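Local coordinates for enzyme subtilase SubTY from Bacillus sp. TY145 (Bacillus sp., PDB 5FFN), which probably hydrolyses peptide bonds in proteins as a subtilisin-like serine endopeptidase that carries bound calcium and sodium ions, at residues Y15-Q18 against S19-K22; S111-S114 against D115-A118; I121-V124 against A125-S129; T269-S272 against H273-R277. All blocks are in the same frame, centred on the assembly; numbering follows the deposited sequence. Where two conformers were deposited one is given.

Contact 1 (Y15-Q18 against S19-K22); sequences YNDQ and SITK
Tyr-15 meets Ile-20 through the base of its side chain: CB lies 3.9 Å from Ile-20 CD1, and the two side chains cross at about a right angle. The ring runs on into the protein, where its hydroxyl is hydrogen-bonded to the carbonyl of Val-94 and to Lys-263. Asn-16 then takes a left-handed backbone conformation (phi 59°), which suits asparagine better than most residues, and closes helix 9-15 in a Schellman motif. Asp-17 opens a type I beta turn that ends at Ile-20. Its CG is swung anti to the backbone N (chi1 -169°), which sends the carboxylate forward over the turn. OD1 of Asp-17 takes Ser-19 OG at 2.7 Å, on the syn side, and Ser-19 N at 3.0 Å, from above the carboxylate plane and on the same face; the amide bond makes an Asx turn. A short acidic side chain is the right length for this double grip. The bond closing the turn, from Ile-20 N to Asp-17 O, is weak at 3.4 Å. Branched Ile-20 straddles Asp-17, with CG1 3.3 Å from the Asp-17 carbonyl O and CG2 3.5 Å from carboxylate OD2. Gln-18, at the outer corner, rests its side chain on Lys-12.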
loop_
_atom_site.group_PDB
_atom_site.type_symbol
_atom_site.label_atom_id
_atom_site.label_comp_id
_atom_site.label_asym_id
_atom_site.label_seq_id
_atom_site.Cartn_x
_atom_site.Cartn_y
_atom_site.Cartn_z
ATOM N N TYR A 15 5.751 -14.900 -7.091
ATOM C CA TYR A 15 5.434 -16.191 -7.709
ATOM C C TYR A 15 6.534 -17.217 -7.461
ATOM O O TYR A 15 6.306 -18.433 -7.588
ATOM C CB TYR A 15 5.110 -16.026 -9.213
ATOM C CG TYR A 15 3.621 -15.815 -9.457
ATOM C CD1 TYR A 15 3.004 -14.568 -9.195
ATOM C CD2 TYR A 15 2.817 -16.845 -9.918
ATOM C CE1 TYR A 15 1.646 -14.389 -9.388
ATOM C CE2 TYR A 15 1.470 -16.671 -10.124
ATOM C CZ TYR A 15 0.868 -15.447 -9.843
ATOM O OH TYR A 15 -0.486 -15.341 -10.044
ATOM N N ASN A 16 7.712 -16.728 -7.091
ATOM C CA ASN A 16 8.898 -17.561 -6.833
ATOM C C ASN A 16 9.224 -18.343 -8.123
ATOM O O ASN A 16 9.461 -19.550 -8.111
ATOM C CB ASN A 16 8.675 -18.470 -5.611
ATOM C CG ASN A 16 9.969 -18.855 -4.904
ATOM O OD1 ASN A 16 11.065 -18.743 -5.454
ATOM N ND2 ASN A 16 9.840 -19.325 -3.668
ATOM N N ASP A 17 9.195 -17.621 -9.239
ATOM C CA ASP A 17 9.435 -18.218 -10.556
ATOM C C ASP A 17 9.926 -17.174 -11.545
ATOM O O ASP A 17 9.147 -16.397 -12.053
ATOM C CB ASP A 17 8.173 -18.870 -11.058
ATOM C CG ASP A 17 8.412 -19.738 -12.307
ATOM O OD1 ASP A 17 9.487 -19.655 -12.910
ATOM O OD2 ASP A 17 7.495 -20.482 -12.657
ATOM N N GLN A 18 11.223 -17.172 -11.802
ATOM C CA GLN A 18 11.843 -16.146 -12.628
ATOM C C GLN A 18 11.515 -16.340 -14.098
ATOM O O GLN A 18 11.708 -15.442 -14.915
ATOM C CB GLN A 18 13.344 -16.120 -12.386
ATOM C CG GLN A 18 13.723 -15.661 -10.999
ATOM C CD GLN A 18 13.099 -14.317 -10.671
ATOM O OE1 GLN A 18 12.333 -14.191 -9.710
ATOM N NE2 GLN A 18 13.385 -13.320 -11.498
ATOM N N SER A 19 10.916 -17.470 -14.413
ATOM C CA SER A 19 10.613 -17.803 -15.793
ATOM C C SER A 19 9.198 -17.398 -16.241
ATOM O O SER A 19 8.923 -17.404 -17.444
ATOM C CB SER A 19 10.812 -19.293 -15.995
ATOM O OG SER A 19 9.655 -20.030 -15.621
ATOM N N ILE A 20 8.293 -17.041 -15.324
ATOM C CA ILE A 20 6.916 -16.740 -15.758
ATOM C C ILE A 20 6.823 -15.551 -16.727
ATOM O O ILE A 20 7.553 -14.564 -16.601
ATOM C CB ILE A 20 5.949 -16.441 -14.584
ATOM C CG1 ILE A 20 6.498 -15.336 -13.680
ATOM C CG2 ILE A 20 5.606 -17.707 -13.785
ATOM C CD1 ILE A 20 5.381 -14.673 -12.887
ATOM N N THR A 21 5.881 -15.647 -17.641
ATOM C CA THR A 21 5.579 -14.584 -18.602
ATOM C C THR A 21 4.115 -14.152 -18.473
ATOM O O THR A 21 3.665 -13.220 -19.155
ATOM C CB THR A 21 5.812 -15.090 -20.048
ATOM O OG1 THR A 21 5.000 -16.240 -20.275
ATOM C CG2 THR A 21 7.246 -15.486 -20.245
ATOM N N LYS A 22 3.363 -14.851 -17.621
ATOM C CA LYS A 22 2.010 -14.453 -17.282
ATOM C C LYS A 22 1.588 -15.011 -15.927
ATOM O O LYS A 22 2.224 -15.915 -15.371
ATOM C CB LYS A 22 0.997 -14.869 -18.355
ATOM C CG LYS A 22 0.802 -16.346 -18.552
ATOM C CD LYS A 22 -0.485 -16.631 -19.387
ATOM C CE LYS A 22 -1.756 -16.535 -18.557
ATOM N NZ LYS A 22 -2.938 -17.072 -19.294
#

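Contact 2 (S111-S114 against D115-A118); sequences SGYS and DDIA
Tyr-113 and Asp-116 lie side by side at the start of helix 114-131, their side chains pointing the same way. In both, CG stands anti to the carbonyl carbon (chi1 -68° and -62°), and from their places on the first turn the two chains run alongside each other. The carboxylate plane is turned 65° from the ring, and Asp-116 OD2 comes 3.7 Å from Tyr-113 CB, near the root of the aromatic side chain. A water bridges the Asp-116 carboxylate and the backbone of Tyr-113, donating to Asp-116 OD2 at 2.6 Å and accepting from Tyr-113 N at 2.9 Å. The aspartate thereby reaches an amide just before the helix, and a negative charge here would probably interact favourably with the helix dipole.

Tyr-113 is the N-cap residue. Its carbonyl O receives a straight bond from Ile-117 N at 3.2 Å and a weak, bent one from Asp-116 N, while Ile-117 CD1 packs 3.6 Å from the same oxygen. Ser-114 O takes Ala-118 N at 2.9 Å, continuing the helical pattern. The hydroxyl of Ser-114 turns to Asp-147, just before the next helix.

Small Ala-118 suits the close approach of helix 148-159, where it meets Leu-149 and Ala-153, while bulkier Ile-117 packs on Ile-150 of that helix and on the loop residues Val-105 and Leu-106. On the incoming side, Ser-111 and Gly-112 pair with an antiparallel strand of another protein chain, so the helix starts directly beside an intermolecular beta ladder.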
loop_
_atom_site.group_PDB
_atom_site.type_symbol
_atom_site.label_atom_id
_atom_site.label_comp_id
_atom_site.label_asym_id
_atom_site.label_seq_id
_atom_site.Cartn_x
_atom_site.Cartn_y
_atom_site.Cartn_z
ATOM N N SER A 111 -3.281 13.308 -1.924
ATOM C CA SER A 111 -3.674 13.543 -0.527
ATOM C C SER A 111 -5.186 13.642 -0.393
ATOM O O SER A 111 -5.902 13.908 -1.363
ATOM C CB SER A 111 -2.954 14.761 0.054
ATOM O OG SER A 111 -3.449 15.939 -0.507
ATOM N N GLY A 112 -5.684 13.415 0.815
ATOM C CA GLY A 112 -7.111 13.341 1.034
ATOM C C GLY A 112 -7.485 13.492 2.486
ATOM O O GLY A 112 -6.633 13.711 3.356
ATOM N N TYR A 113 -8.787 13.395 2.691
ATOM C CA TYR A 113 -9.438 13.651 3.956
ATOM C C TYR A 113 -9.823 12.387 4.665
ATOM O O TYR A 113 -10.440 11.508 4.066
ATOM C CB TYR A 113 -10.685 14.478 3.741
ATOM C CG TYR A 113 -10.382 15.871 3.288
ATOM C CD1 TYR A 113 -10.139 16.876 4.208
ATOM C CD2 TYR A 113 -10.356 16.189 1.938
ATOM C CE1 TYR A 113 -9.858 18.192 3.773
ATOM C CE2 TYR A 113 -10.091 17.480 1.489
ATOM C CZ TYR A 113 -9.834 18.479 2.416
ATOM O OH TYR A 113 -9.551 19.773 1.995
ATOM N N SER A 114 -9.420 12.293 5.929
ATOM C CA SER A 114 -9.818 11.229 6.829
ATOM C C SER A 114 -11.268 10.778 6.646
ATOM O O SER A 114 -11.528 9.590 6.523
ATOM C CB SER A 114 -9.660 11.755 8.269
ATOM O OG SER A 114 -10.180 10.872 9.256
ATOM N N ASP A 115 -12.209 11.735 6.661
ATOM C CA ASP A 115 -13.644 11.370 6.562
ATOM C C ASP A 115 -14.001 10.612 5.315
ATOM O O ASP A 115 -14.894 9.772 5.376
ATOM C CB ASP A 115 -14.663 12.478 6.871
ATOM C CG ASP A 115 -14.400 13.763 6.162
ATOM O OD1 ASP A 115 -13.991 13.751 4.996
ATOM O OD2 ASP A 115 -14.637 14.816 6.803
ATOM N N ASP A 116 -13.373 10.968 4.198
ATOM C CA ASP A 116 -13.656 10.342 2.904
ATOM C C ASP A 116 -13.128 8.889 2.936
ATOM O O ASP A 116 -13.799 7.960 2.475
ATOM C CB ASP A 116 -12.994 11.114 1.739
ATOM C CG ASP A 116 -13.482 12.556 1.585
ATOM O OD1 ASP A 116 -14.529 12.901 2.139
ATOM O OD2 ASP A 116 -12.776 13.326 0.902
ATOM N N ILE A 117 -11.915 8.704 3.451
ATOM C CA ILE A 117 -11.358 7.374 3.594
ATOM C C ILE A 117 -12.225 6.505 4.499
ATOM O O ILE A 117 -12.541 5.353 4.161
ATOM C CB ILE A 117 -9.889 7.420 4.058
ATOM C CG1 ILE A 117 -9.006 8.065 2.954
ATOM C CG2 ILE A 117 -9.390 5.993 4.421
ATOM C CD1 ILE A 117 -7.978 8.983 3.403
ATOM N N ALA A 118 -12.594 7.030 5.663
ATOM C CA ALA A 118 -13.429 6.277 6.585
ATOM C C ALA A 118 -14.770 5.907 5.957
ATOM O O ALA A 118 -15.230 4.758 6.065
ATOM C CB ALA A 118 -13.606 7.040 7.901
HETATM O O HOH W 1 -10.265 12.931 0.198
#

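Contact 3 (I121-V124 against A125-S129); sequences IRHV and ADEAS
With its CG anti to the backbone N (chi1 -174°), His-123 lays its ring alongside the helix toward Glu-127, whose chain bends at chi2 (-71°) and folds back over it. Glu-127 CG sits over one ring face, 3.9 Å from the centroid and 3.5 Å from His-123 NE2, a CH-pi contact. The carboxylate lies nearly parallel to the imidazole, the planes 12° apart. Glutamate suits this place because its CG can lie over the ring while its acid end reaches further, to a salt bridge with Arg-130 and a hydrogen bond from Gln-51. His-123 NE2 is hydrogen-bonded to Lys-53.

On the other ring nitrogen, a water lies 3.0 Å from His-123 ND1 and donates to Asp-126 OD2 at 3.1 Å, joining the two side chains; Asp-126 OD1 is held by Tyr-156. Beneath them the backbone bonds from Ala-125 N to Ile-121 O, and from Glu-127 N to His-123 O at 2.8 Å, run regularly.

Val-124 and Ala-128 face strand 134-142, and Ala-125 is small enough to let Ala-157 of helix 148-159 come close. This division, apolar toward the sheet and polar at the flank, is that of a helix packed on the sheet of an alpha/beta fold, here the alpha/beta/alpha sandwich of the subtilases.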
loop_
_atom_site.group_PDB
_atom_site.type_symbol
_atom_site.label_atom_id
_atom_site.label_comp_id
_atom_site.label_asym_id
_atom_site.label_seq_id
_atom_site.Cartn_x
_atom_site.Cartn_y
_atom_site.Cartn_z
ATOM N N ILE A 121 -14.214 3.023 3.417
ATOM C CA ILE A 121 -14.008 1.712 4.109
ATOM C C ILE A 121 -15.328 1.087 4.574
ATOM O O ILE A 121 -15.627 -0.069 4.310
ATOM C CB ILE A 121 -13.055 1.870 5.313
ATOM C CG1 ILE A 121 -11.687 2.349 4.840
ATOM C CG2 ILE A 121 -12.909 0.548 6.076
ATOM C CD1 ILE A 121 -10.807 2.887 5.979
ATOM N N ARG A 122 -16.132 1.894 5.263
ATOM C CA ARG A 122 -17.458 1.468 5.699
ATOM C C ARG A 122 -18.355 1.061 4.538
ATOM O O ARG A 122 -19.066 0.057 4.646
ATOM C CB ARG A 122 -18.123 2.558 6.522
ATOM C CG ARG A 122 -17.390 2.798 7.803
ATOM C CD ARG A 122 -18.011 3.902 8.628
ATOM N NE ARG A 122 -17.539 3.826 10.001
ATOM C CZ ARG A 122 -18.094 3.089 10.966
ATOM N NH1 ARG A 122 -19.177 2.385 10.753
ATOM N NH2 ARG A 122 -17.555 3.104 12.170
ATOM N N HIS A 123 -18.272 1.809 3.442
ATOM C CA HIS A 123 -19.046 1.510 2.248
ATOM C C HIS A 123 -18.631 0.156 1.630
ATOM O O HIS A 123 -19.473 -0.650 1.294
ATOM C CB HIS A 123 -18.955 2.660 1.262
ATOM C CG HIS A 123 -19.832 2.490 0.060
ATOM N ND1 HIS A 123 -21.188 2.732 0.085
ATOM C CD2 HIS A 123 -19.547 2.076 -1.194
ATOM C CE1 HIS A 123 -21.706 2.458 -1.104
ATOM N NE2 HIS A 123 -20.733 2.068 -1.905
ATOM N N VAL A 124 -17.333 -0.113 1.537
ATOM C CA VAL A 124 -16.873 -1.436 1.110
ATOM C C VAL A 124 -17.550 -2.537 1.935
ATOM O O VAL A 124 -18.075 -3.494 1.368
ATOM C CB VAL A 124 -15.320 -1.598 1.210
ATOM C CG1 VAL A 124 -14.893 -3.062 0.909
ATOM C CG2 VAL A 124 -14.597 -0.643 0.295
ATOM N N ALA A 125 -17.505 -2.405 3.256
ATOM C CA ALA A 125 -18.055 -3.396 4.192
ATOM C C ALA A 125 -19.555 -3.593 3.961
ATOM O O ALA A 125 -20.036 -4.729 3.879
ATOM C CB ALA A 125 -17.788 -2.991 5.613
ATOM N N ASP A 126 -20.258 -2.476 3.755
ATOM C CA ASP A 126 -21.699 -2.520 3.494
ATOM C C ASP A 126 -21.990 -3.200 2.165
ATOM O O ASP A 126 -22.887 -4.039 2.089
ATOM C CB ASP A 126 -22.283 -1.120 3.548
ATOM C CG ASP A 126 -22.377 -0.576 4.966
ATOM O OD1 ASP A 126 -22.305 -1.328 5.942
ATOM O OD2 ASP A 126 -22.542 0.640 5.124
ATOM N N GLU A 127 -21.204 -2.881 1.144
ATOM C CA GLU A 127 -21.340 -3.508 -0.172
ATOM C C GLU A 127 -21.041 -4.999 -0.088
ATOM O O GLU A 127 -21.736 -5.818 -0.712
ATOM C CB GLU A 127 -20.429 -2.852 -1.202
ATOM C CG GLU A 127 -20.863 -1.452 -1.592
ATOM C CD GLU A 127 -22.128 -1.458 -2.433
ATOM O OE1 GLU A 127 -22.129 -2.019 -3.533
ATOM O OE2 GLU A 127 -23.122 -0.923 -1.942
ATOM N N ALA A 128 -20.001 -5.344 0.669
ATOM C CA ALA A 128 -19.623 -6.749 0.864
ATOM C C ALA A 128 -20.728 -7.553 1.535
ATOM O O ALA A 128 -21.087 -8.649 1.077
ATOM C CB ALA A 128 -18.266 -6.858 1.667
ATOM N N SER A 129 -21.284 -7.013 2.607
ATOM C CA SER A 129 -22.351 -7.700 3.294
ATOM C C SER A 129 -23.580 -7.819 2.401
ATOM O O SER A 129 -24.238 -8.858 2.407
ATOM C CB SER A 129 -22.715 -6.987 4.585
ATOM O OG SER A 129 -22.828 -5.591 4.401
HETATM O O HOH W 2 -22.390 2.664 2.797
#

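Contact 4 (T269-S272 against H273-R277); sequences TSLS and HSQLR
The chain comes into Ser-272 in an extended conformation (psi 145° at Leu-271, 167° at Ser-272) and turns into helix 273-286 at His-273, where the Leu-276 N to Ser-272 O bond of 2.9 Å sets the first helical turn. Ser-272 is the N-cap. Its OG, held between the backbone N and the carbonyl carbon (chi1 66°), accepts from Gln-275 N at 3.2 Å in a nearly straight bond. In return Gln-275 OE1 takes the Ser-272 amide N at 2.9 Å, in the carbonyl plane and on a lone pair. These reciprocal bonds make a capping box, in which serine supplies a short acceptor for an amide of the first turn and glutamine a chain long enough to reach back past the cap. The same OE1 has a weak bond from Ser-272 OG and a shorter one from a water, 2.7 Å away, that also donates to Ser-270 O. Several donors thus hold the glutamine amide group in place. Leu-271 lies across the aliphatic part of Gln-275, its CD2 4.0 Å from CB of Gln-275, and its CD1 is 4.4 Å from Leu-276 CD1. Leu-276 continues inward onto Ala-261, Ile-264 and Trp-265 of helix 250-267, the preceding helix, while Trp-265 also donates to the Leu-271 carbonyl.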
loop_
_atom_site.group_PDB
_atom_site.type_symbol
_atom_site.label_atom_id
_atom_site.label_comp_id
_atom_site.label_asym_id
_atom_site.label_seq_id
_atom_site.Cartn_x
_atom_site.Cartn_y
_atom_site.Cartn_z
ATOM N N THR A 269 -12.355 -20.872 -1.677
ATOM C CA THR A 269 -13.451 -19.978 -1.372
ATOM C C THR A 269 -14.177 -20.374 -0.095
ATOM O O THR A 269 -15.019 -19.640 0.342
ATOM C CB THR A 269 -14.444 -19.909 -2.553
ATOM O OG1 THR A 269 -14.904 -21.239 -2.809
ATOM C CG2 THR A 269 -13.746 -19.354 -3.791
ATOM N N SER A 270 -13.814 -21.488 0.564
ATOM C CA SER A 270 -14.420 -21.810 1.865
ATOM C C SER A 270 -13.793 -21.014 3.009
ATOM O O SER A 270 -14.329 -20.969 4.116
ATOM C CB SER A 270 -14.309 -23.302 2.162
ATOM O OG SER A 270 -12.967 -23.759 2.059
ATOM N N LEU A 271 -12.680 -20.347 2.749
ATOM C CA LEU A 271 -12.017 -19.526 3.780
ATOM C C LEU A 271 -12.792 -18.235 4.112
ATOM O O LEU A 271 -13.372 -17.569 3.220
ATOM C CB LEU A 271 -10.625 -19.090 3.330
ATOM C CG LEU A 271 -9.569 -20.101 2.936
ATOM C CD1 LEU A 271 -8.281 -19.342 2.433
ATOM C CD2 LEU A 271 -9.270 -21.029 4.097
ATOM N N SER A 272 -12.720 -17.872 5.383
ATOM C CA SER A 272 -13.088 -16.559 5.848
ATOM C C SER A 272 -11.873 -15.632 5.698
ATOM O O SER A 272 -10.706 -16.081 5.500
ATOM C CB SER A 272 -13.518 -16.609 7.326
ATOM O OG SER A 272 -12.416 -16.967 8.185
ATOM N N HIS A 273 -12.150 -14.338 5.841
ATOM C CA HIS A 273 -11.088 -13.341 5.771
ATOM C C HIS A 273 -9.984 -13.576 6.819
ATOM O O HIS A 273 -8.777 -13.343 6.544
ATOM C CB HIS A 273 -11.691 -11.940 5.846
ATOM C CG HIS A 273 -12.082 -11.502 7.217
ATOM N ND1 HIS A 273 -12.880 -12.258 8.038
ATOM C CD2 HIS A 273 -11.829 -10.350 7.889
ATOM C CE1 HIS A 273 -13.022 -11.624 9.195
ATOM N NE2 HIS A 273 -12.423 -10.448 9.114
ATOM N N SER A 274 -10.364 -13.969 8.035
ATOM C CA SER A 274 -9.351 -14.179 9.085
ATOM C C SER A 274 -8.568 -15.472 8.886
ATOM O O SER A 274 -7.379 -15.532 9.196
ATOM C CB SER A 274 -9.953 -14.117 10.484
ATOM O OG SER A 274 -10.843 -15.200 10.701
ATOM N N GLN A 275 -9.208 -16.506 8.341
ATOM C CA GLN A 275 -8.434 -17.694 7.925
ATOM C C GLN A 275 -7.429 -17.346 6.794
ATOM O O GLN A 275 -6.286 -17.794 6.823
ATOM C CB GLN A 275 -9.347 -18.820 7.429
ATOM C CG GLN A 275 -10.202 -19.539 8.488
ATOM C CD GLN A 275 -11.111 -20.557 7.803
ATOM O OE1 GLN A 275 -11.968 -20.175 7.003
ATOM N NE2 GLN A 275 -10.895 -21.863 8.073
ATOM N N LEU A 276 -7.878 -16.497 5.861
ATOM C CA LEU A 276 -7.025 -16.004 4.763
ATOM C C LEU A 276 -5.829 -15.235 5.364
ATOM O O LEU A 276 -4.674 -15.441 4.972
ATOM C CB LEU A 276 -7.850 -15.145 3.795
ATOM C CG LEU A 276 -7.063 -14.439 2.692
ATOM C CD1 LEU A 276 -6.356 -15.443 1.830
ATOM C CD2 LEU A 276 -7.997 -13.575 1.893
ATOM N N ARG A 277 -6.107 -14.359 6.317
ATOM C CA ARG A 277 -5.069 -13.579 6.977
ATOM C C ARG A 277 -4.073 -14.492 7.679
ATOM O O ARG A 277 -2.859 -14.259 7.637
ATOM C CB ARG A 277 -5.687 -12.648 8.016
ATOM C CG ARG A 277 -4.680 -11.786 8.718
ATOM C CD ARG A 277 -5.315 -10.776 9.590
ATOM N NE ARG A 277 -4.329 -9.895 10.218
ATOM C CZ ARG A 277 -4.628 -8.985 11.140
ATOM N NH1 ARG A 277 -5.861 -8.851 11.597
ATOM N NH2 ARG A 277 -3.684 -8.198 11.614
HETATM O O HOH W 3 -14.685 -20.217 6.885
#

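In the fold
From the N terminus the four contacts follow in series, none nested or crossing. Contact 1 closes a tight turn after helix 9-15, on the way to strand 29-35. Contacts 2 and 3 share helix 114-131: the first lies at its start beside the strand of another chain, the second further along, their centres 16 Å apart, and both face helix 148-159. Contact 4 turns the loop after helix 250-267 into helix 273-286. Contact 1 lies across the centre of the chain from contacts 2 and 3. Contacts 3 and 4, about 9 Å apart at their nearest atoms, border neighbouring strands of the central sheet, 134-142 for contact 3 and 163-167 for contact 4.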